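Local atomic coordinates of insecticyanin-A (Manduca sexta, PDB entry 1Z24), a protein that binds the bile pigment biliverdin IX gamma as a blue protein that, mixed with lipoprotein-bound carotenes, gives hornworms their green camouflage. Residues 47-59 against 66-78. Residues are numbered along the deposited sequence; the frame is centred on the assembly and turned at random.
Sequences EYKYDGKKASVYN and VKEYMEGDLEIAP. With BLV (biliverdin IX gamma chromophore), chain B.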
ATOM      1  N   GLU A  47      26.052  15.754  -0.406  1.00 25.96           N
ATOM      2  CA  GLU A  47      26.976  15.683  -1.526  1.00 21.27           C
ATOM      3  C   GLU A  47      27.603  14.323  -1.614  1.00 31.68           C
ATOM      4  O   GLU A  47      28.229  13.872  -0.657  1.00 33.38           O
ATOM      5  CB  GLU A  47      28.111  16.637  -1.321  1.00 23.72           C
ATOM      6  CG  GLU A  47      29.077  16.738  -2.533  1.00 43.10           C
ATOM      7  CD  GLU A  47      30.317  17.592  -2.205  1.00 57.09           C
ATOM      8  OE1 GLU A  47      31.463  17.223  -2.412  1.00100.00           O
ATOM      9  OE2 GLU A  47      30.033  18.755  -1.640  1.00 48.01           O
ATOM     10  N   TYR A  48      27.420  13.685  -2.785  1.00 23.62           N
ATOM     11  CA  TYR A  48      27.912  12.367  -3.060  1.00 20.38           C
ATOM     12  C   TYR A  48      28.997  12.504  -4.080  1.00 32.42           C
ATOM     13  O   TYR A  48      28.781  13.169  -5.072  1.00 38.02           O
ATOM     14  CB  TYR A  48      26.785  11.480  -3.694  1.00 26.96           C
ATOM     15  CG  TYR A  48      25.498  11.403  -2.825  1.00 25.23           C
ATOM     16  CD1 TYR A  48      25.589  11.320  -1.432  1.00 24.47           C
ATOM     17  CD2 TYR A  48      24.213  11.490  -3.370  1.00 35.16           C
ATOM     18  CE1 TYR A  48      24.460  11.260  -0.618  1.00 29.47           C
ATOM     19  CE2 TYR A  48      23.063  11.415  -2.577  1.00 28.91           C
ATOM     20  CZ  TYR A  48      23.189  11.289  -1.188  1.00 30.93           C
ATOM     21  OH  TYR A  48      22.099  11.179  -0.345  1.00 28.81           O
ATOM     22  N   LYS A  49      30.138  11.892  -3.789  1.00 28.99           N
ATOM     23  CA  LYS A  49      31.339  11.867  -4.625  1.00 32.01           C
ATOM     24  C   LYS A  49      31.606  10.424  -5.061  1.00 31.19           C
ATOM     25  O   LYS A  49      31.489   9.495  -4.266  1.00 49.64           O
ATOM     26  CB  LYS A  49      32.441  12.284  -3.748  1.00 35.00           C
ATOM     27  CG  LYS A  49      33.233  13.453  -4.188  1.00 52.55           C
ATOM     28  CD  LYS A  49      34.715  13.204  -3.883  1.00100.00           C
ATOM     29  CE  LYS A  49      35.657  14.398  -4.208  1.00100.00           C
ATOM     30  NZ  LYS A  49      35.947  15.402  -3.128  1.00100.00           N
ATOM     31  N   TYR A  50      31.946  10.192  -6.327  1.00 49.38           N
ATOM     32  CA  TYR A  50      32.206   8.839  -6.821  1.00 37.15           C
ATOM     33  C   TYR A  50      33.588   8.726  -7.496  1.00 44.84           C
ATOM     34  O   TYR A  50      34.026   9.619  -8.218  1.00 76.57           O
ATOM     35  CB  TYR A  50      31.093   8.423  -7.846  1.00 36.21           C
ATOM     36  CG  TYR A  50      31.103   6.963  -8.312  1.00 42.08           C
ATOM     37  CD1 TYR A  50      31.548   5.945  -7.461  1.00100.00           C
ATOM     38  CD2 TYR A  50      30.735   6.601  -9.609  1.00100.00           C
ATOM     39  CE1 TYR A  50      31.600   4.604  -7.850  1.00 56.82           C
ATOM     40  CE2 TYR A  50      30.773   5.264 -10.020  1.00 60.52           C
ATOM     41  CZ  TYR A  50      31.200   4.264  -9.139  1.00 77.99           C
ATOM     42  OH  TYR A  50      31.254   2.929  -9.461  1.00 82.10           O
ATOM     43  N   ASP A  51      34.262   7.614  -7.252  1.00 87.93           N
ATOM     44  CA  ASP A  51      35.562   7.364  -7.826  1.00 68.06           C
ATOM     45  C   ASP A  51      35.433   6.447  -9.025  1.00 61.15           C
ATOM     46  O   ASP A  51      36.108   6.643 -10.015  1.00 79.69           O
ATOM     47  CB  ASP A  51      36.400   6.517  -6.852  1.00 41.14           C
ATOM     48  CG  ASP A  51      37.297   7.470  -6.186  1.00100.00           C
ATOM     49  OD1 ASP A  51      37.221   8.668  -6.448  1.00100.00           O
ATOM     50  OD2 ASP A  51      38.123   6.898  -5.320  1.00100.00           O
ATOM     51  N   GLY A  52      34.573   5.436  -8.894  1.00 69.40           N
ATOM     52  CA  GLY A  52      34.312   4.410  -9.900  1.00 56.31           C
ATOM     53  C   GLY A  52      34.466   3.102  -9.149  1.00 69.39           C
ATOM     54  O   GLY A  52      34.035   2.018  -9.546  1.00100.00           O
ATOM     55  N   LYS A  53      35.100   3.268  -8.007  1.00 45.58           N
ATOM     56  CA  LYS A  53      35.359   2.165  -7.142  1.00 91.71           C
ATOM     57  C   LYS A  53      34.886   2.572  -5.796  1.00100.00           C
ATOM     58  O   LYS A  53      34.420   1.767  -4.986  1.00100.00           O
ATOM     59  CB  LYS A  53      36.884   1.882  -7.051  1.00100.00           C
ATOM     60  CG  LYS A  53      37.295   0.443  -6.629  1.00100.00           C
ATOM     61  CD  LYS A  53      38.784   0.235  -6.277  1.00100.00           C
ATOM     62  CE  LYS A  53      39.065  -1.053  -5.471  1.00100.00           C
ATOM     63  NZ  LYS A  53      40.011  -2.016  -6.083  1.00100.00           N
ATOM     64  N   LYS A  54      35.016   3.851  -5.548  1.00 40.95           N
ATOM     65  CA  LYS A  54      34.587   4.258  -4.246  1.00 74.56           C
ATOM     66  C   LYS A  54      33.730   5.480  -4.208  1.00 51.66           C
ATOM     67  O   LYS A  54      33.978   6.457  -4.921  1.00 44.91           O
ATOM     68  CB  LYS A  54      35.696   4.334  -3.266  1.00 49.42           C
ATOM     69  CG  LYS A  54      35.165   4.580  -1.861  1.00100.00           C
ATOM     70  CD  LYS A  54      36.289   4.734  -0.817  1.00100.00           C
ATOM     71  CE  LYS A  54      36.151   5.865   0.245  1.00100.00           C
ATOM     72  NZ  LYS A  54      37.454   6.372   0.797  1.00100.00           N
ATOM     73  N   ALA A  55      32.728   5.400  -3.344  1.00 42.86           N
ATOM     74  CA  ALA A  55      31.791   6.484  -3.163  1.00 30.83           C
ATOM     75  C   ALA A  55      31.735   6.950  -1.718  1.00 45.76           C
ATOM     76  O   ALA A  55      31.806   6.154  -0.807  1.00 35.73           O
ATOM     77  CB  ALA A  55      30.449   6.075  -3.716  1.00 37.78           C
ATOM     78  N   SER A  56      31.628   8.256  -1.511  1.00 32.75           N
ATOM     79  CA  SER A  56      31.572   8.800  -0.164  1.00 29.15           C
ATOM     80  C   SER A  56      30.470   9.829  -0.022  1.00 40.29           C
ATOM     81  O   SER A  56      29.926  10.329  -1.003  1.00 35.41           O
ATOM     82  CB  SER A  56      32.865   9.445   0.220  1.00 37.50           C
ATOM     83  OG  SER A  56      33.133  10.533  -0.594  1.00 32.36           O
ATOM     84  N   VAL A  57      30.116  10.157   1.199  1.00 29.41           N
ATOM     85  CA  VAL A  57      29.060  11.143   1.387  1.00 20.02           C
ATOM     86  C   VAL A  57      29.462  12.251   2.348  1.00 26.65           C
ATOM     87  O   VAL A  57      30.158  12.036   3.330  1.00 30.26           O
ATOM     88  CB  VAL A  57      27.676  10.506   1.729  1.00 33.02           C
ATOM     89  CG1 VAL A  57      27.789   9.222   2.504  1.00 26.07           C
ATOM     90  CG2 VAL A  57      26.774  11.422   2.517  1.00 23.87           C
ATOM     91  N   TYR A  58      29.009  13.440   2.057  1.00 22.84           N
ATOM     92  CA  TYR A  58      29.247  14.553   2.879  1.00 15.02           C
ATOM     93  C   TYR A  58      27.871  15.220   3.050  1.00 28.38           C
ATOM     94  O   TYR A  58      27.305  15.787   2.117  1.00 28.85           O
ATOM     95  CB  TYR A  58      30.267  15.520   2.245  1.00 24.09           C
ATOM     96  CG  TYR A  58      30.438  16.739   3.134  1.00 31.97           C
ATOM     97  CD1 TYR A  58      31.385  16.737   4.160  1.00 25.26           C
ATOM     98  CD2 TYR A  58      29.693  17.896   2.964  1.00 34.88           C
ATOM     99  CE1 TYR A  58      31.565  17.816   5.016  1.00 23.67           C
ATOM    100  CE2 TYR A  58      29.866  19.005   3.798  1.00 28.83           C
ATOM    101  CZ  TYR A  58      30.802  18.954   4.820  1.00 36.20           C
ATOM    102  OH  TYR A  58      31.024  20.030   5.604  1.00 37.02           O
ATOM    103  N   ASN A  59      27.309  15.144   4.251  1.00 21.92           N
ATOM    104  CA  ASN A  59      26.030  15.764   4.479  1.00 19.29           C
ATOM    105  C   ASN A  59      26.176  16.946   5.428  1.00 23.58           C
ATOM    106  O   ASN A  59      26.916  16.903   6.430  1.00 28.56           O
ATOM    107  CB  ASN A  59      25.078  14.818   5.253  1.00 20.36           C
ATOM    108  CG  ASN A  59      24.332  13.725   4.502  1.00 22.83           C
ATOM    109  OD1 ASN A  59      24.112  13.796   3.247  1.00 28.49           O
ATOM    110  ND2 ASN A  59      23.942  12.650   5.315  1.00 24.06           N
ATOM    111  N   VAL A  66      25.655  27.293  13.097  1.00 33.20           N
ATOM    112  CA  VAL A  66      26.616  26.225  13.078  1.00 27.49           C
ATOM    113  C   VAL A  66      26.357  25.263  11.963  1.00 32.02           C
ATOM    114  O   VAL A  66      25.216  24.819  11.723  1.00 34.29           O
ATOM    115  CB  VAL A  66      26.490  25.404  14.322  1.00 40.66           C
ATOM    116  CG1 VAL A  66      27.576  24.317  14.223  1.00 29.19           C
ATOM    117  CG2 VAL A  66      26.698  26.415  15.442  1.00 30.13           C
ATOM    118  N   LYS A  67      27.440  24.939  11.306  1.00 33.38           N
ATOM    119  CA  LYS A  67      27.295  24.033  10.242  1.00 35.69           C
ATOM    120  C   LYS A  67      27.620  22.673  10.709  1.00 33.22           C
ATOM    121  O   LYS A  67      28.790  22.371  10.927  1.00 33.03           O
ATOM    122  CB  LYS A  67      28.185  24.318   9.054  1.00 33.57           C
ATOM    123  CG  LYS A  67      27.774  23.593   7.780  1.00 24.98           C
ATOM    124  CD  LYS A  67      28.875  22.994   6.929  1.00 33.62           C
ATOM    125  CE  LYS A  67      29.949  23.850   6.268  1.00 41.35           C
ATOM    126  NZ  LYS A  67      29.913  23.824   4.781  1.00 91.96           N
ATOM    127  N   GLU A  68      26.590  21.857  10.819  1.00 27.16           N
ATOM    128  CA  GLU A  68      26.820  20.486  11.220  1.00 24.24           C
ATOM    129  C   GLU A  68      26.927  19.566  10.012  1.00 28.12           C
ATOM    130  O   GLU A  68      26.157  19.645   9.009  1.00 39.95           O
ATOM    131  CB  GLU A  68      25.784  19.981  12.194  1.00 33.93           C
ATOM    132  CG  GLU A  68      25.735  20.880  13.398  1.00 36.73           C
ATOM    133  CD  GLU A  68      24.570  20.515  14.274  1.00 39.73           C
ATOM    134  OE1 GLU A  68      23.883  19.534  14.075  1.00 47.69           O
ATOM    135  OE2 GLU A  68      24.358  21.350  15.240  1.00100.00           O
ATOM    136  N   TYR A  69      27.907  18.654  10.115  1.00 21.35           N
ATOM    137  CA  TYR A  69      28.072  17.758   9.013  1.00 25.71           C
ATOM    138  C   TYR A  69      28.391  16.331   9.403  1.00 24.17           C
ATOM    139  O   TYR A  69      28.704  16.036  10.561  1.00 28.89           O
ATOM    140  CB  TYR A  69      29.089  18.345   8.059  1.00 28.67           C
ATOM    141  CG  TYR A  69      30.408  18.432   8.710  1.00 31.93           C
ATOM    142  CD1 TYR A  69      31.320  17.412   8.427  1.00 31.56           C
ATOM    143  CD2 TYR A  69      30.744  19.500   9.562  1.00 43.04           C
ATOM    144  CE1 TYR A  69      32.597  17.453   8.993  1.00 26.90           C
ATOM    145  CE2 TYR A  69      32.020  19.563  10.136  1.00 31.69           C
ATOM    146  CZ  TYR A  69      32.926  18.529   9.835  1.00 33.54           C
ATOM    147  OH  TYR A  69      34.193  18.518  10.365  1.00 44.53           O
ATOM    148  N   MET A  70      28.285  15.448   8.405  1.00 21.39           N
ATOM    149  CA  MET A  70      28.542  14.027   8.586  1.00 26.10           C
ATOM    150  C   MET A  70      29.274  13.516   7.384  1.00 38.08           C
ATOM    151  O   MET A  70      28.922  13.856   6.249  1.00 33.88           O
ATOM    152  CB  MET A  70      27.219  13.252   8.475  1.00 20.00           C
ATOM    153  CG  MET A  70      26.192  13.613   9.497  1.00 24.41           C
ATOM    154  SD  MET A  70      24.529  13.025   9.069  1.00 31.94           S
ATOM    155  CE  MET A  70      24.536  11.311   9.522  1.00 22.60           C
ATOM    156  N   GLU A  71      30.274  12.691   7.633  1.00 28.47           N
ATOM    157  CA  GLU A  71      31.047  12.105   6.559  1.00 24.87           C
ATOM    158  C   GLU A  71      30.885  10.602   6.583  1.00 32.16           C
ATOM    159  O   GLU A  71      30.969  10.011   7.658  1.00 28.16           O
ATOM    160  CB  GLU A  71      32.524  12.463   6.707  1.00 33.93           C
ATOM    161  CG  GLU A  71      32.716  13.988   6.873  1.00 70.49           C
ATOM    162  CD  GLU A  71      34.152  14.464   6.719  1.00 54.79           C
ATOM    163  OE1 GLU A  71      34.544  14.910   5.679  1.00 58.95           O
ATOM    164  OE2 GLU A  71      34.924  14.326   7.780  1.00 60.08           O
ATOM    165  N   GLY A  72      30.625   9.962   5.429  1.00 21.35           N
ATOM    166  CA  GLY A  72      30.466   8.525   5.467  1.00 22.39           C
ATOM    167  C   GLY A  72      30.731   7.910   4.132  1.00 35.40           C
ATOM    168  O   GLY A  72      31.161   8.586   3.220  1.00 28.43           O
ATOM    169  N   ASP A  73      30.451   6.619   4.054  1.00 28.05           N
ATOM    170  CA  ASP A  73      30.638   5.870   2.871  1.00 30.32           C
ATOM    171  C   ASP A  73      29.317   5.650   2.205  1.00 18.53           C
ATOM    172  O   ASP A  73      28.269   5.655   2.841  1.00 29.64           O
ATOM    173  CB  ASP A  73      31.298   4.540   3.243  1.00 30.32           C
ATOM    174  CG  ASP A  73      32.703   4.750   3.861  1.00 40.36           C
ATOM    175  OD1 ASP A  73      33.021   4.294   4.958  1.00 93.58           O
ATOM    176  OD2 ASP A  73      33.526   5.455   3.094  1.00 81.97           O
ATOM    177  N   LEU A  74      29.404   5.453   0.919  1.00 28.11           N
ATOM    178  CA  LEU A  74      28.215   5.224   0.141  1.00 21.19           C
ATOM    179  C   LEU A  74      28.402   4.038  -0.773  1.00 32.45           C
ATOM    180  O   LEU A  74      29.447   3.894  -1.397  1.00 28.36           O
ATOM    181  CB  LEU A  74      27.905   6.525  -0.674  1.00 25.15           C
ATOM    182  CG  LEU A  74      26.482   6.510  -1.257  1.00 45.71           C
ATOM    183  CD1 LEU A  74      26.037   7.872  -1.740  1.00 29.26           C
ATOM    184  CD2 LEU A  74      26.400   5.621  -2.457  1.00 29.15           C
ATOM    185  N   GLU A  75      27.395   3.199  -0.893  1.00 27.97           N
ATOM    186  CA  GLU A  75      27.504   2.055  -1.773  1.00 24.28           C
ATOM    187  C   GLU A  75      26.131   1.629  -2.256  1.00 27.13           C
ATOM    188  O   GLU A  75      25.104   1.911  -1.610  1.00 24.18           O
ATOM    189  CB  GLU A  75      28.104   0.922  -0.962  1.00 26.67           C
ATOM    190  CG  GLU A  75      28.903  -0.098  -1.717  1.00100.00           C
ATOM    191  CD  GLU A  75      29.199  -1.211  -0.807  1.00 69.80           C
ATOM    192  OE1 GLU A  75      29.704  -2.270  -1.173  1.00100.00           O
ATOM    193  OE2 GLU A  75      28.834  -0.902   0.425  1.00100.00           O
ATOM    194  N   ILE A  76      26.124   0.952  -3.396  1.00 23.58           N
ATOM    195  CA  ILE A  76      24.871   0.497  -3.894  1.00 29.55           C
ATOM    196  C   ILE A  76      24.388  -0.632  -3.003  1.00 24.91           C
ATOM    197  O   ILE A  76      25.150  -1.520  -2.579  1.00 26.54           O
ATOM    198  CB  ILE A  76      24.975  -0.089  -5.306  1.00 23.23           C
ATOM    199  CG1 ILE A  76      25.468   0.917  -6.348  1.00 42.08           C
ATOM    200  CG2 ILE A  76      23.639  -0.703  -5.785  1.00 28.58           C
ATOM    201  CD1 ILE A  76      24.582   2.142  -6.584  1.00 28.16           C
ATOM    202  N   ALA A  77      23.086  -0.638  -2.720  1.00 23.52           N
ATOM    203  CA  ALA A  77      22.516  -1.707  -1.898  1.00 18.86           C
ATOM    204  C   ALA A  77      22.755  -3.088  -2.533  1.00 20.52           C
ATOM    205  O   ALA A  77      22.669  -3.287  -3.758  1.00 28.05           O
ATOM    206  CB  ALA A  77      21.038  -1.467  -1.491  1.00 13.17           C
ATOM    207  N   PRO A  78      23.081  -4.042  -1.667  1.00 30.70           N
ATOM    208  CA  PRO A  78      23.372  -5.399  -2.044  1.00 28.00           C
ATOM    209  C   PRO A  78      22.343  -5.972  -2.929  1.00 29.85           C
ATOM    210  O   PRO A  78      22.728  -6.604  -3.853  1.00 23.54           O
ATOM    211  CB  PRO A  78      23.453  -6.301  -0.821  1.00 25.76           C
ATOM    212  CG  PRO A  78      23.261  -5.377   0.316  1.00 29.29           C
ATOM    213  CD  PRO A  78      23.121  -3.950  -0.222  1.00 25.64           C
TER
HETATM  214  NA  BLV B 195      18.132  10.148   6.700  1.00 24.15           N
HETATM  215  C1A BLV B 195      17.646   9.310   7.647  1.00 24.98           C
HETATM  216  C2A BLV B 195      17.201   8.031   7.119  1.00 28.95           C
HETATM  217  C3A BLV B 195      17.440   8.091   5.778  1.00 17.72           C
HETATM  218  C4A BLV B 195      18.014   9.427   5.530  1.00 21.30           C
HETATM  219  CMA BLV B 195      17.111   7.045   4.646  1.00  8.95           C
HETATM  220  OA  BLV B 195      17.607   9.610   8.821  1.00 24.83           O
HETATM  221  CAA BLV B 195      16.569   6.944   7.889  1.00 21.36           C
HETATM  222  CBA BLV B 195      15.168   7.437   8.093  1.00 20.54           C
HETATM  223  CGA BLV B 195      14.451   6.494   9.059  1.00 26.58           C
HETATM  224  O1A BLV B 195      13.662   5.674   8.678  1.00 21.39           O
HETATM  225  O2A BLV B 195      14.713   6.554  10.219  1.00 28.06           O
HETATM  226  CHB BLV B 195      18.354   9.877   4.255  1.00 24.83           C
HETATM  227  NB  BLV B 195      19.285  12.094   4.695  1.00 22.06           N
HETATM  228  C1B BLV B 195      18.719  11.154   3.862  1.00 23.55           C
HETATM  229  C2B BLV B 195      18.595  11.663   2.519  1.00 18.21           C
HETATM  230  C3B BLV B 195      19.081  12.904   2.558  1.00 32.10           C
HETATM  231  C4B BLV B 195      19.501  13.177   3.937  1.00 32.87           C
HETATM  232  CMB BLV B 195      18.037  10.915   1.318  1.00 18.64           C
HETATM  233  CAB BLV B 195      19.162  13.858   1.405  1.00 30.14           C
HETATM  234  CBB BLV B 195      18.830  15.149   1.735  1.00 27.45           C
HETATM  235  CHC BLV B 195      20.109  14.374   4.338  1.00 19.54           C
HETATM  236  NC  BLV B 195      20.467  14.240   6.730  1.00 23.44           N
HETATM  237  C1C BLV B 195      20.702  14.765   5.503  1.00 32.16           C
HETATM  238  C2C BLV B 195      21.667  15.874   5.573  1.00 21.57           C
HETATM  239  C3C BLV B 195      22.090  16.051   6.826  1.00 33.68           C
HETATM  240  C4C BLV B 195      21.314  14.990   7.586  1.00 24.84           C
HETATM  241  CMC BLV B 195      22.168  16.591   4.409  1.00 22.62           C
HETATM  242  CAC BLV B 195      23.059  17.039   7.505  1.00 26.95           C
HETATM  243  CBC BLV B 195      23.683  16.712   8.662  1.00 20.73           C
HETATM  244  CHD BLV B 195      21.338  14.820   9.015  1.00 28.77           C
HETATM  245  ND  BLV B 195      21.081  12.365   9.110  1.00 25.23           N
HETATM  246  C1D BLV B 195      21.253  13.638   9.723  1.00 32.09           C
HETATM  247  C2D BLV B 195      21.361  13.476  11.206  1.00 31.24           C
HETATM  248  C3D BLV B 195      21.256  12.132  11.483  1.00 38.77           C
HETATM  249  C4D BLV B 195      21.098  11.490  10.190  1.00 32.57           C
HETATM  250  CMD BLV B 195      21.526  14.548  12.240  1.00 24.53           C
HETATM  251  OD  BLV B 195      20.995  10.294  10.062  1.00 27.26           O
HETATM  252  CAD BLV B 195      21.320  11.491  12.811  1.00 21.94           C
HETATM  253  CBD BLV B 195      22.698  10.875  12.970  1.00 20.54           C
HETATM  254  CGD BLV B 195      22.781   9.983  14.261  1.00 35.73           C
HETATM  255  O1D BLV B 195      23.199  10.445  15.275  1.00 31.02           O
HETATM  256  O2D BLV B 195      22.401   8.827  14.261  1.00 29.54           O
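V57 and G72 face each other as a hydrogen-bonded antiparallel pair, with V57 N 2.8 Å from G72 O and a return bond from G72 N to V57 O. The same two-bond ring recurs at N59 and M70, where M70 N lies 2.8 Å from N59 O; both carbonyls of that ring receive their N-H in the carbonyl plane. Between the rings, Y58 and E71 form a non-hydrogen-bonded pair; the register is set by the bonds at either side of it.

Aromatic contacts lie on the face of the sheet bearing Y58 and E71. With CG anti to the backbone N (chi1 177°), the Y58 ring reaches Y69, and Y58 CE1 comes within 3.4 Å of Y69 CD1. The ring planes are inclined by 25° and displaced laterally, with centroids 5.4 Å apart, too far for a full stack. E71 OE1 meets the Y58 ring at its edge, 4.0 Å from Y58 CD1, its carboxylate plane almost perpendicular to the ring. The Y58 hydroxyl lies beside the aliphatic chain of K67. A serine in place of Y58 would probably leave Y69 without its aromatic neighbour and open a gap beside the K67 chain.

Apolar packing occupies the face bearing A55, V57 and L74. L74 CD1 makes a CH-pi contact over one face of Y48, 3.9 Å from the ring centroid and 28° off its normal, while L74 CB rests against A55 CB. The Y48 hydroxyl is hydrogen-bonded to that of Y88.

Pigment contacts continue this inner face: M70 SD lies 3.4 Å from C1D of biliverdin, and N59 CB lies 3.5 Å from its methyl CMC. Strands 55-63 and 66-76 thus form a beta hairpin in the antiparallel lipocalin barrel, one face lining the hydrophobic chromophore pocket.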